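Local coordinates for erythrocyte membrane protein 1 (Plasmodium falciparum, PDB 6S8T), which belongs to the PfEMP1 adhesins displayed by malaria-infected erythrocytes and, through the DBLbeta domain present here, binds the host receptor ICAM-1, at residues A20-M23 against H24-Q28; D289-Q293 against R294-M298; I374-A377 against G378-F381; D404-L407 against G408-T411. All blocks are in the same frame, centred on the assembly; numbering follows the deposited sequence. Where two conformers were deposited one is given.

Contact 1. Residues A20-M23 against H24-Q28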
loop_
_atom_site.group_PDB
_atom_site.type_symbol
_atom_site.label_atom_id
_atom_site.label_comp_id
_atom_site.label_asym_id
_atom_site.label_seq_id
_atom_site.Cartn_x
_atom_site.Cartn_y
_atom_site.Cartn_z
ATOM N N ALA A 20 -13.669 -7.475 0.265
ATOM C CA ALA A 20 -13.547 -6.182 -0.400
ATOM C C ALA A 20 -14.697 -5.953 -1.370
ATOM O O ALA A 20 -15.219 -4.836 -1.474
ATOM C CB ALA A 20 -12.204 -6.090 -1.130
ATOM N N HIS A 21 -15.103 -7.001 -2.089
ATOM C CA HIS A 21 -16.247 -6.889 -2.987
ATOM C C HIS A 21 -17.508 -6.492 -2.227
ATOM O O HIS A 21 -18.326 -5.715 -2.733
ATOM C CB HIS A 21 -16.449 -8.211 -3.728
ATOM C CG HIS A 21 -17.524 -8.163 -4.768
ATOM N ND1 HIS A 21 -18.852 -8.387 -4.476
ATOM C CD2 HIS A 21 -17.466 -7.921 -6.099
ATOM C CE1 HIS A 21 -19.567 -8.281 -5.582
ATOM N NE2 HIS A 21 -18.751 -7.998 -6.580
ATOM N N GLN A 22 -17.677 -7.002 -1.004
ATOM C CA GLN A 22 -18.835 -6.619 -0.203
ATOM C C GLN A 22 -18.764 -5.152 0.206
ATOM O O GLN A 22 -19.779 -4.446 0.184
ATOM C CB GLN A 22 -18.942 -7.517 1.031
ATOM C CG GLN A 22 -20.065 -7.140 1.989
ATOM C CD GLN A 22 -20.098 -8.030 3.214
ATOM O OE1 GLN A 22 -19.664 -9.181 3.171
ATOM N NE2 GLN A 22 -20.603 -7.498 4.322
ATOM N N MET A 23 -17.574 -4.676 0.583
ATOM C CA MET A 23 -17.416 -3.265 0.925
ATOM C C MET A 23 -17.693 -2.364 -0.275
ATOM O O MET A 23 -18.257 -1.275 -0.112
ATOM C CB MET A 23 -16.009 -3.011 1.478
ATOM C CG MET A 23 -15.659 -3.815 2.730
ATOM S SD MET A 23 -16.662 -3.393 4.173
ATOM C CE MET A 23 -16.063 -4.590 5.363
ATOM N N HIS A 24 -17.309 -2.800 -1.481
ATOM C CA HIS A 24 -17.570 -2.012 -2.685
ATOM C C HIS A 24 -19.064 -1.883 -2.958
ATOM O O HIS A 24 -19.543 -0.801 -3.323
ATOM C CB HIS A 24 -16.873 -2.642 -3.891
ATOM C CG HIS A 24 -17.323 -2.083 -5.209
ATOM N ND1 HIS A 24 -17.151 -0.760 -5.557
ATOM C CD2 HIS A 24 -17.935 -2.672 -6.265
ATOM C CE1 HIS A 24 -17.638 -0.558 -6.770
ATOM N NE2 HIS A 24 -18.119 -1.701 -7.221
ATOM N N GLU A 25 -19.814 -2.976 -2.801
ATOM C CA GLU A 25 -21.253 -2.921 -3.033
ATOM C C GLU A 25 -21.933 -1.985 -2.044
ATOM O O GLU A 25 -22.811 -1.202 -2.424
ATOM C CB GLU A 25 -21.857 -4.323 -2.946
ATOM C CG GLU A 25 -21.340 -5.299 -3.995
ATOM C CD GLU A 25 -21.554 -4.805 -5.412
ATOM O OE1 GLU A 25 -20.582 -4.799 -6.196
ATOM O OE2 GLU A 25 -22.694 -4.416 -5.743
ATOM N N ASP A 26 -21.532 -2.044 -0.771
ATOM C CA ASP A 26 -22.132 -1.180 0.241
ATOM C C ASP A 26 -21.875 0.292 -0.061
ATOM O O ASP A 26 -22.766 1.133 0.103
ATOM C CB ASP A 26 -21.594 -1.545 1.625
ATOM C CG ASP A 26 -21.993 -2.945 2.059
ATOM O OD1 ASP A 26 -22.781 -3.595 1.339
ATOM O OD2 ASP A 26 -21.514 -3.396 3.122
ATOM N N ALA A 27 -20.656 0.623 -0.500
ATOM C CA ALA A 27 -20.349 2.004 -0.859
ATOM C C ALA A 27 -21.131 2.446 -2.088
ATOM O O ALA A 27 -21.551 3.606 -2.171
ATOM C CB ALA A 27 -18.847 2.165 -1.098
ATOM N N GLN A 28 -21.337 1.538 -3.045
ATOM C CA GLN A 28 -22.091 1.874 -4.249
ATOM C C GLN A 28 -23.537 2.224 -3.912
ATOM O O GLN A 28 -24.064 3.250 -4.359
ATOM C CB GLN A 28 -22.036 0.704 -5.235
ATOM C CG GLN A 28 -22.584 1.012 -6.618
ATOM C CD GLN A 28 -21.520 1.538 -7.561
ATOM O OE1 GLN A 28 -21.830 2.108 -8.608
ATOM N NE2 GLN A 28 -20.258 1.344 -7.197
#

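Contact 2. Residues D289-Q293 against R294-M298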
loop_
_atom_site.group_PDB
_atom_site.type_symbol
_atom_site.label_atom_id
_atom_site.label_comp_id
_atom_site.label_asym_id
_atom_site.label_seq_id
_atom_site.Cartn_x
_atom_site.Cartn_y
_atom_site.Cartn_z
ATOM N N ASP A 289 -8.675 -0.974 -3.227
ATOM C CA ASP A 289 -9.022 0.257 -2.525
ATOM C C ASP A 289 -10.089 0.065 -1.443
ATOM O O ASP A 289 -10.430 1.046 -0.772
ATOM C CB ASP A 289 -9.472 1.326 -3.526
ATOM C CG ASP A 289 -10.565 0.839 -4.463
ATOM O OD1 ASP A 289 -10.605 -0.374 -4.771
ATOM O OD2 ASP A 289 -11.381 1.681 -4.905
ATOM N N TYR A 290 -10.613 -1.145 -1.236
ATOM C CA TYR A 290 -11.534 -1.401 -0.133
ATOM C C TYR A 290 -10.922 -2.243 0.976
ATOM O O TYR A 290 -11.620 -2.579 1.938
ATOM C CB TYR A 290 -12.813 -2.072 -0.641
ATOM C CG TYR A 290 -13.555 -1.228 -1.640
ATOM C CD1 TYR A 290 -14.437 -0.235 -1.228
ATOM C CD2 TYR A 290 -13.358 -1.408 -3.000
ATOM C CE1 TYR A 290 -15.108 0.544 -2.149
ATOM C CE2 TYR A 290 -14.021 -0.639 -3.925
ATOM C CZ TYR A 290 -14.896 0.333 -3.498
ATOM O OH TYR A 290 -15.556 1.094 -4.432
ATOM N N ILE A 291 -9.652 -2.611 0.856
ATOM C CA ILE A 291 -8.938 -3.294 1.931
ATOM C C ILE A 291 -8.278 -2.222 2.790
ATOM O O ILE A 291 -7.605 -1.330 2.252
ATOM C CB ILE A 291 -7.910 -4.292 1.375
ATOM C CG1 ILE A 291 -8.616 -5.409 0.602
ATOM C CG2 ILE A 291 -7.049 -4.860 2.493
ATOM C CD1 ILE A 291 -7.678 -6.440 0.030
ATOM N N PRO A 292 -8.452 -2.252 4.114
ATOM C CA PRO A 292 -7.846 -1.217 4.963
ATOM C C PRO A 292 -6.350 -1.065 4.703
ATOM O O PRO A 292 -5.619 -2.048 4.565
ATOM C CB PRO A 292 -8.127 -1.719 6.380
ATOM C CG PRO A 292 -9.394 -2.522 6.240
ATOM C CD PRO A 292 -9.298 -3.181 4.886
ATOM N N GLN A 293 -5.902 0.192 4.647
ATOM C CA GLN A 293 -4.526 0.490 4.252
ATOM C C GLN A 293 -3.508 -0.158 5.187
ATOM O O GLN A 293 -2.442 -0.592 4.735
ATOM C CB GLN A 293 -4.322 2.008 4.196
ATOM C CG GLN A 293 -2.927 2.457 3.747
ATOM C CD GLN A 293 -2.832 3.963 3.566
ATOM O OE1 GLN A 293 -2.809 4.717 4.540
ATOM N NE2 GLN A 293 -2.784 4.408 2.317
ATOM N N ARG A 294 -3.811 -0.243 6.485
ATOM C CA ARG A 294 -2.866 -0.852 7.418
ATOM C C ARG A 294 -2.623 -2.321 7.090
ATOM O O ARG A 294 -1.536 -2.846 7.357
ATOM C CB ARG A 294 -3.366 -0.702 8.858
ATOM C CG ARG A 294 -2.345 -1.101 9.921
ATOM C CD ARG A 294 -2.906 -0.975 11.335
ATOM N NE ARG A 294 -3.305 0.392 11.662
ATOM C CZ ARG A 294 -2.487 1.315 12.161
ATOM N NH1 ARG A 294 -1.212 1.024 12.387
ATOM N NH2 ARG A 294 -2.946 2.533 12.429
ATOM N N LEU A 295 -3.609 -3.000 6.504
ATOM C CA LEU A 295 -3.406 -4.391 6.114
ATOM C C LEU A 295 -2.679 -4.505 4.779
ATOM O O LEU A 295 -1.892 -5.439 4.588
ATOM C CB LEU A 295 -4.745 -5.131 6.053
ATOM C CG LEU A 295 -5.497 -5.252 7.392
ATOM C CD1 LEU A 295 -6.898 -5.806 7.182
ATOM C CD2 LEU A 295 -4.724 -6.115 8.376
ATOM N N ARG A 296 -2.923 -3.573 3.850
ATOM C CA ARG A 296 -2.201 -3.596 2.580
ATOM C C ARG A 296 -0.708 -3.400 2.805
ATOM O O ARG A 296 0.119 -4.147 2.269
ATOM C CB ARG A 296 -2.747 -2.527 1.629
ATOM C CG ARG A 296 -4.252 -2.622 1.374
ATOM C CD ARG A 296 -4.692 -1.756 0.189
ATOM N NE ARG A 296 -4.155 -0.395 0.228
ATOM C CZ ARG A 296 -4.825 0.675 0.648
ATOM N NH1 ARG A 296 -4.240 1.868 0.636
ATOM N NH2 ARG A 296 -6.076 0.560 1.080
ATOM N N TRP A 297 -0.346 -2.413 3.628
ATOM C CA TRP A 297 1.064 -2.134 3.885
ATOM C C TRP A 297 1.754 -3.295 4.594
ATOM O O TRP A 297 2.939 -3.549 4.347
ATOM C CB TRP A 297 1.197 -0.843 4.697
ATOM C CG TRP A 297 0.854 0.404 3.922
ATOM C CD1 TRP A 297 0.450 0.478 2.616
ATOM C CD2 TRP A 297 0.901 1.751 4.405
ATOM N NE1 TRP A 297 0.241 1.791 2.261
ATOM C CE2 TRP A 297 0.509 2.591 3.342
ATOM C CE3 TRP A 297 1.229 2.328 5.636
ATOM C CZ2 TRP A 297 0.441 3.976 3.472
ATOM C CZ3 TRP A 297 1.160 3.703 5.766
ATOM C CH2 TRP A 297 0.772 4.512 4.689
ATOM N N MET A 298 1.035 -4.010 5.468
ATOM C CA MET A 298 1.611 -5.179 6.131
ATOM C C MET A 298 1.939 -6.280 5.128
ATOM O O MET A 298 3.017 -6.884 5.194
ATOM C CB MET A 298 0.651 -5.701 7.209
ATOM C CG MET A 298 1.097 -6.994 7.891
ATOM S SD MET A 298 -0.063 -7.634 9.131
ATOM C CE MET A 298 -1.328 -8.368 8.097
#

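Contact 3. Residues I374-A377 against G378-F381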
loop_
_atom_site.group_PDB
_atom_site.type_symbol
_atom_site.label_atom_id
_atom_site.label_comp_id
_atom_site.label_asym_id
_atom_site.label_seq_id
_atom_site.Cartn_x
_atom_site.Cartn_y
_atom_site.Cartn_z
ATOM N N ILE A 374 -15.218 -7.840 20.604
ATOM C CA ILE A 374 -15.703 -7.536 21.940
ATOM C C ILE A 374 -16.623 -6.322 21.948
ATOM O O ILE A 374 -17.633 -6.312 22.655
ATOM C CB ILE A 374 -14.516 -7.339 22.908
ATOM C CG1 ILE A 374 -14.009 -8.695 23.401
ATOM C CG2 ILE A 374 -14.897 -6.440 24.068
ATOM C CD1 ILE A 374 -12.941 -8.592 24.456
ATOM N N ALA A 375 -16.298 -5.295 21.163
ATOM C CA ALA A 375 -17.115 -4.089 21.098
ATOM C C ALA A 375 -18.522 -4.399 20.606
ATOM O O ALA A 375 -18.716 -4.734 19.432
ATOM C CB ALA A 375 -16.456 -3.046 20.193
ATOM N N PHE A 376 -19.510 -4.288 21.496
ATOM C CA PHE A 376 -20.899 -4.560 21.145
ATOM C C PHE A 376 -21.504 -3.410 20.347
ATOM O O PHE A 376 -20.777 -2.567 19.810
ATOM C CB PHE A 376 -21.731 -4.823 22.403
ATOM C CG PHE A 376 -21.436 -6.142 23.064
ATOM C CD1 PHE A 376 -22.003 -7.312 22.583
ATOM C CD2 PHE A 376 -20.601 -6.210 24.167
ATOM C CE1 PHE A 376 -21.737 -8.527 23.187
ATOM C CE2 PHE A 376 -20.332 -7.423 24.776
ATOM C CZ PHE A 376 -20.901 -8.583 24.286
ATOM N N ALA A 377 -22.836 -3.368 20.268
ATOM C CA ALA A 377 -23.503 -2.349 19.461
ATOM C C ALA A 377 -23.304 -0.957 20.048
ATOM O O ALA A 377 -22.910 -0.024 19.339
ATOM C CB ALA A 377 -24.992 -2.674 19.334
ATOM N N GLY A 378 -23.575 -0.798 21.340
ATOM C CA GLY A 378 -23.438 0.476 22.008
ATOM C C GLY A 378 -22.140 0.694 22.751
ATOM O O GLY A 378 -21.953 1.766 23.335
ATOM N N THR A 379 -21.234 -0.280 22.745
ATOM C CA THR A 379 -19.976 -0.189 23.470
ATOM C C THR A 379 -18.819 0.035 22.503
ATOM O O THR A 379 -18.839 -0.435 21.362
ATOM C CB THR A 379 -19.721 -1.454 24.299
ATOM O OG1 THR A 379 -19.508 -2.570 23.426
ATOM C CG2 THR A 379 -20.909 -1.749 25.206
ATOM N N SER A 380 -17.806 0.761 22.976
ATOM C CA SER A 380 -16.622 1.047 22.178
ATOM C C SER A 380 -15.440 1.283 23.110
ATOM O O SER A 380 -15.607 1.605 24.289
ATOM C CB SER A 380 -16.835 2.260 21.262
ATOM O OG SER A 380 -15.708 2.476 20.429
ATOM N N PHE A 381 -14.237 1.118 22.560
ATOM C CA PHE A 381 -13.004 1.290 23.320
ATOM C C PHE A 381 -12.440 2.703 23.242
ATOM O O PHE A 381 -11.524 3.030 24.005
ATOM C CB PHE A 381 -11.944 0.289 22.841
ATOM C CG PHE A 381 -12.195 -1.121 23.295
ATOM C CD1 PHE A 381 -11.802 -1.534 24.558
ATOM C CD2 PHE A 381 -12.828 -2.032 22.465
ATOM C CE1 PHE A 381 -12.033 -2.830 24.984
ATOM C CE2 PHE A 381 -13.064 -3.331 22.886
ATOM C CZ PHE A 381 -12.664 -3.730 24.147
#

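Contact 4. Residues D404-L407 against G408-T411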
loop_
_atom_site.group_PDB
_atom_site.type_symbol
_atom_site.label_atom_id
_atom_site.label_comp_id
_atom_site.label_asym_id
_atom_site.label_seq_id
_atom_site.Cartn_x
_atom_site.Cartn_y
_atom_site.Cartn_z
ATOM N N ASP A 404 -15.570 -16.882 14.092
ATOM C CA ASP A 404 -14.668 -16.615 15.214
ATOM C C ASP A 404 -15.112 -15.322 15.889
ATOM O O ASP A 404 -14.613 -14.235 15.599
ATOM C CB ASP A 404 -13.223 -16.546 14.728
ATOM C CG ASP A 404 -12.284 -15.905 15.739
ATOM O OD1 ASP A 404 -12.376 -16.227 16.940
ATOM O OD2 ASP A 404 -11.445 -15.077 15.325
ATOM N N THR A 405 -16.064 -15.439 16.813
ATOM C CA THR A 405 -16.663 -14.273 17.448
ATOM C C THR A 405 -16.516 -14.242 18.964
ATOM O O THR A 405 -16.995 -13.290 19.593
ATOM C CB THR A 405 -18.154 -14.179 17.087
ATOM O OG1 THR A 405 -18.835 -15.348 17.556
ATOM C CG2 THR A 405 -18.333 -14.065 15.580
ATOM N N THR A 406 -15.881 -15.242 19.575
ATOM C CA THR A 406 -15.718 -15.291 21.022
ATOM C C THR A 406 -14.240 -15.390 21.386
ATOM O O THR A 406 -13.387 -15.685 20.544
ATOM C CB THR A 406 -16.485 -16.474 21.636
ATOM O OG1 THR A 406 -15.997 -17.705 21.088
ATOM C CG2 THR A 406 -17.977 -16.353 21.353
ATOM N N LEU A 407 -13.945 -15.130 22.660
ATOM C CA LEU A 407 -12.585 -15.244 23.178
ATOM C C LEU A 407 -12.311 -16.703 23.518
ATOM O O LEU A 407 -12.815 -17.221 24.520
ATOM C CB LEU A 407 -12.393 -14.355 24.403
ATOM C CG LEU A 407 -11.913 -12.920 24.184
ATOM C CD1 LEU A 407 -12.899 -12.142 23.338
ATOM C CD2 LEU A 407 -11.691 -12.232 25.521
ATOM N N GLY A 408 -11.511 -17.365 22.689
ATOM C CA GLY A 408 -11.236 -18.774 22.874
ATOM C C GLY A 408 -11.192 -19.522 21.558
ATOM O O GLY A 408 -10.575 -20.587 21.462
ATOM N N ASP A 409 -11.848 -18.972 20.538
ATOM C CA ASP A 409 -11.816 -19.568 19.210
ATOM C C ASP A 409 -10.425 -19.413 18.609
ATOM O O ASP A 409 -9.938 -18.292 18.427
ATOM C CB ASP A 409 -12.858 -18.917 18.305
ATOM C CG ASP A 409 -14.267 -19.381 18.601
ATOM O OD1 ASP A 409 -14.480 -20.606 18.715
ATOM O OD2 ASP A 409 -15.164 -18.518 18.714
ATOM N N THR A 410 -9.783 -20.539 18.306
ATOM C CA THR A 410 -8.490 -20.555 17.634
ATOM C C THR A 410 -8.567 -21.340 16.330
ATOM O O THR A 410 -7.568 -21.893 15.865
ATOM C CB THR A 410 -7.409 -21.131 18.549
ATOM O OG1 THR A 410 -7.813 -22.423 19.018
ATOM C CG2 THR A 410 -7.176 -20.215 19.742
ATOM N N THR A 411 -9.755 -21.389 15.728
ATOM C CA THR A 411 -9.994 -22.168 14.521
ATOM C C THR A 411 -9.773 -21.380 13.237
ATOM O O THR A 411 -9.848 -21.965 12.152
ATOM C CB THR A 411 -11.423 -22.722 14.525
ATOM O OG1 THR A 411 -11.684 -23.384 13.280
ATOM C CG2 THR A 411 -12.429 -21.596 14.715
#

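Contact 1. Residues A20-M23 against H24-Q28
His24 answers Ala20 one turn back along a single helix, its N standing 2.9 Å from Ala20 O. With CG anti to its own backbone N (chi1 167°), the imidazole reaches Tyr290, whose OH bonds to ND1 and whose ring meets it at about 60°. Next comes Glu25, whose N bonds to His21 O at 3.1 Å. Its chain bends at chi2 and folds back alongside the His21 ring: CG comes 3.3 Å from His21 O, while OE1 lies 3.7 Å from both CE1 and NE2 of His21. Ring and carboxylate planes are 22° apart, a slanting contact by proximity rather than a bond. Asp26 donates its N to Gln22 O, and its OD1 also approaches Gln22 O at 3.3 Å; as both are acceptors, this closeness is probably mildly unfavourable. The Gln22 amide meanwhile turns elsewhere, NE2 bonding to Glu397. Ala27 repeats the i to i+4 pattern with Met23 O, its CB 3.6 Å from that oxygen. Helix 16-32 lies against its neighbours: Met23 rests on His393, Phe394 and Glu397 of helix 388-402, Ala20 meets Leu287 and Ile291 of a loop, and His24 and Ala27 touch Glu254 of helix 246-268.

Contact 2. Residues D289-Q293 against R294-M298
Gln293 lies over one face of the Trp297 indole, four residues further on. Its CG sits above the five-membered ring, 3.7 Å from the centroid, in a CH-pi contact, while the amide lies across the CZ2-CH2 rim of the six-membered ring, with CD 3.3 Å from Trp297 CZ2. Amide and indole planes are only 20° apart, so the two groups stack. An extended chain with CG anti to the backbone N (chi1 -178°) gives Gln293 this reach. The amide is also held by its ends: OE1 accepts from Leu198 N, and NE2 donates to Asp197 and Asp188.

The guanidinium of Arg296 is flanked too. Gln293 CA lies over one face, toward its rim, and Ile291 O stands at the edge, 2.7 Å from NH2; the nitrogen approaches in line with the C=O, but the bond is bent at the donor, and the oxygen is tilted 19° from the guanidinium plane. Arg296 NH1 and Gln293 NE2, both donors, come within 3.4 Å of each other, a closeness probably made tolerable by Asp188 OD1, which accepts from both. Asp191 adds a second salt bridge to NH1.

In the backbone, Pro292 O receives two N-H groups, Leu295 N at 3.0 Å and Arg296 N at 3.2 Å, and Gln293 O receives Trp297 N at 3.0 Å. Pro292 CG also packs on Leu295 CD1. Together these features form the buried start of alpha-helix 293-319, with proline as the N-cap residue and an arginine tying the helical core of the Duffy-binding-like fold to helix 172-194.

Contact 3. Residues I374-A377 against G378-F381
Phe376 and Thr379 are joined by the one hydrogen bond between 374-377 and 378-381: Phe376 N donates to Thr379 OG1 over 2.6 Å, at a rather bent 136°. A chi1 of 67° sets OG1 between the backbone N and the carbonyl carbon of its own residue, where it can reach back across the turn. The two side chains then run alongside each other in the same direction, with OG1 3.3 Å from Phe376 CB and near the plane of the phenyl ring, at its edge.

A second touch is apolar. Ile374 CG2 meets the rim of the Phe381 ring, 3.5 Å from CZ and close to the ring plane, and the two side chains cross at about a right angle. Ala375 CB adds a looser contact, 4.3 Å from Phe381 CE2.

Further out, the backbone of Ala377 and Gly378 brings these groups together by reversing the chain, so that the CA atoms of Phe376 and Thr379 are 5.0 Å apart. Ala375 O is bonded to Lys396 NZ, which fastens the first arm to helix 388-402. The torsions of Ala377 and Gly378 are close to those of a type I beta turn, here at the tip of an exposed loop linking helices 335-372 and 388-402.

Contact 4. Residues D404-L407 against G408-T411
Thr406 grips Asp409 by its hydroxyl: OG1 donates to Asp409 OD2 over 2.6 Å, reaching the oxygen from well above the carboxylate plane, 57° out of it. Thr406 N points to the same OD2 in a second, weak bond of 3.5 Å. One carboxylate oxygen is therefore held by both the backbone and the side chain of a residue three positions earlier. The threonine makes this possible with chi1 near 60°, which places OG1 between its own backbone N and carbonyl carbon.

Asp404 supplies a second carboxylate. The two acid side chains run antiparallel alongside one another, the carboxylate planes nearly perpendicular, and Asp404 OD1 comes 3.1 Å from Asp409 CB. OD1 and Asp409 OD2 are still 4.0 Å apart. The chief partner of Asp404 lies elsewhere, in a salt bridge from OD1 to Lys373 NZ, and the same ammonium group bonds to Thr406 O.

The chain turns through Leu407 and Gly408, the CA atoms of Thr406 and Asp409 ending 6.1 Å apart. Gly408 has a positive phi (140°), a conformation that calls for glycine, since a CB would run into Leu407 O, and the bend resembles a type II beta turn with its second corner distorted. On the outside, the Leu407 side chain leans on Lys373 and Ile374.

Chemically, two acids near each other would be expected to raise each other's affinity for a proton; Lys373 beside Asp404 and the donors of Thr406 on Asp409 probably offset this, keeping both carboxylates anionic.

Overall arrangement
The four contacts fall into two touching pairs. Contacts 1 and 2, with centres about 15 Å apart, meet at Tyr290, which bonds to His24 and whose CB also packs 3.9 Å from Met23 CB. Contacts 3 and 4, about 17 Å apart between centres, meet through Ile374 CG1 and Leu407 CD1 at 3.6 Å. Between the pairs, centres stand 23 to 26 Å apart and nearest atoms about 13 to 14 Å. Helix 388-402 bridges that separation: it carries residues that pack on contacts 1 and 2, supplies Lys396 to contact 3, and precedes the loop of contact 4. Contact 2 is buried, its centre about 6 Å from the centre of the chain, while contacts 3 and 4 are peripheral loops centred about 29 Å from it.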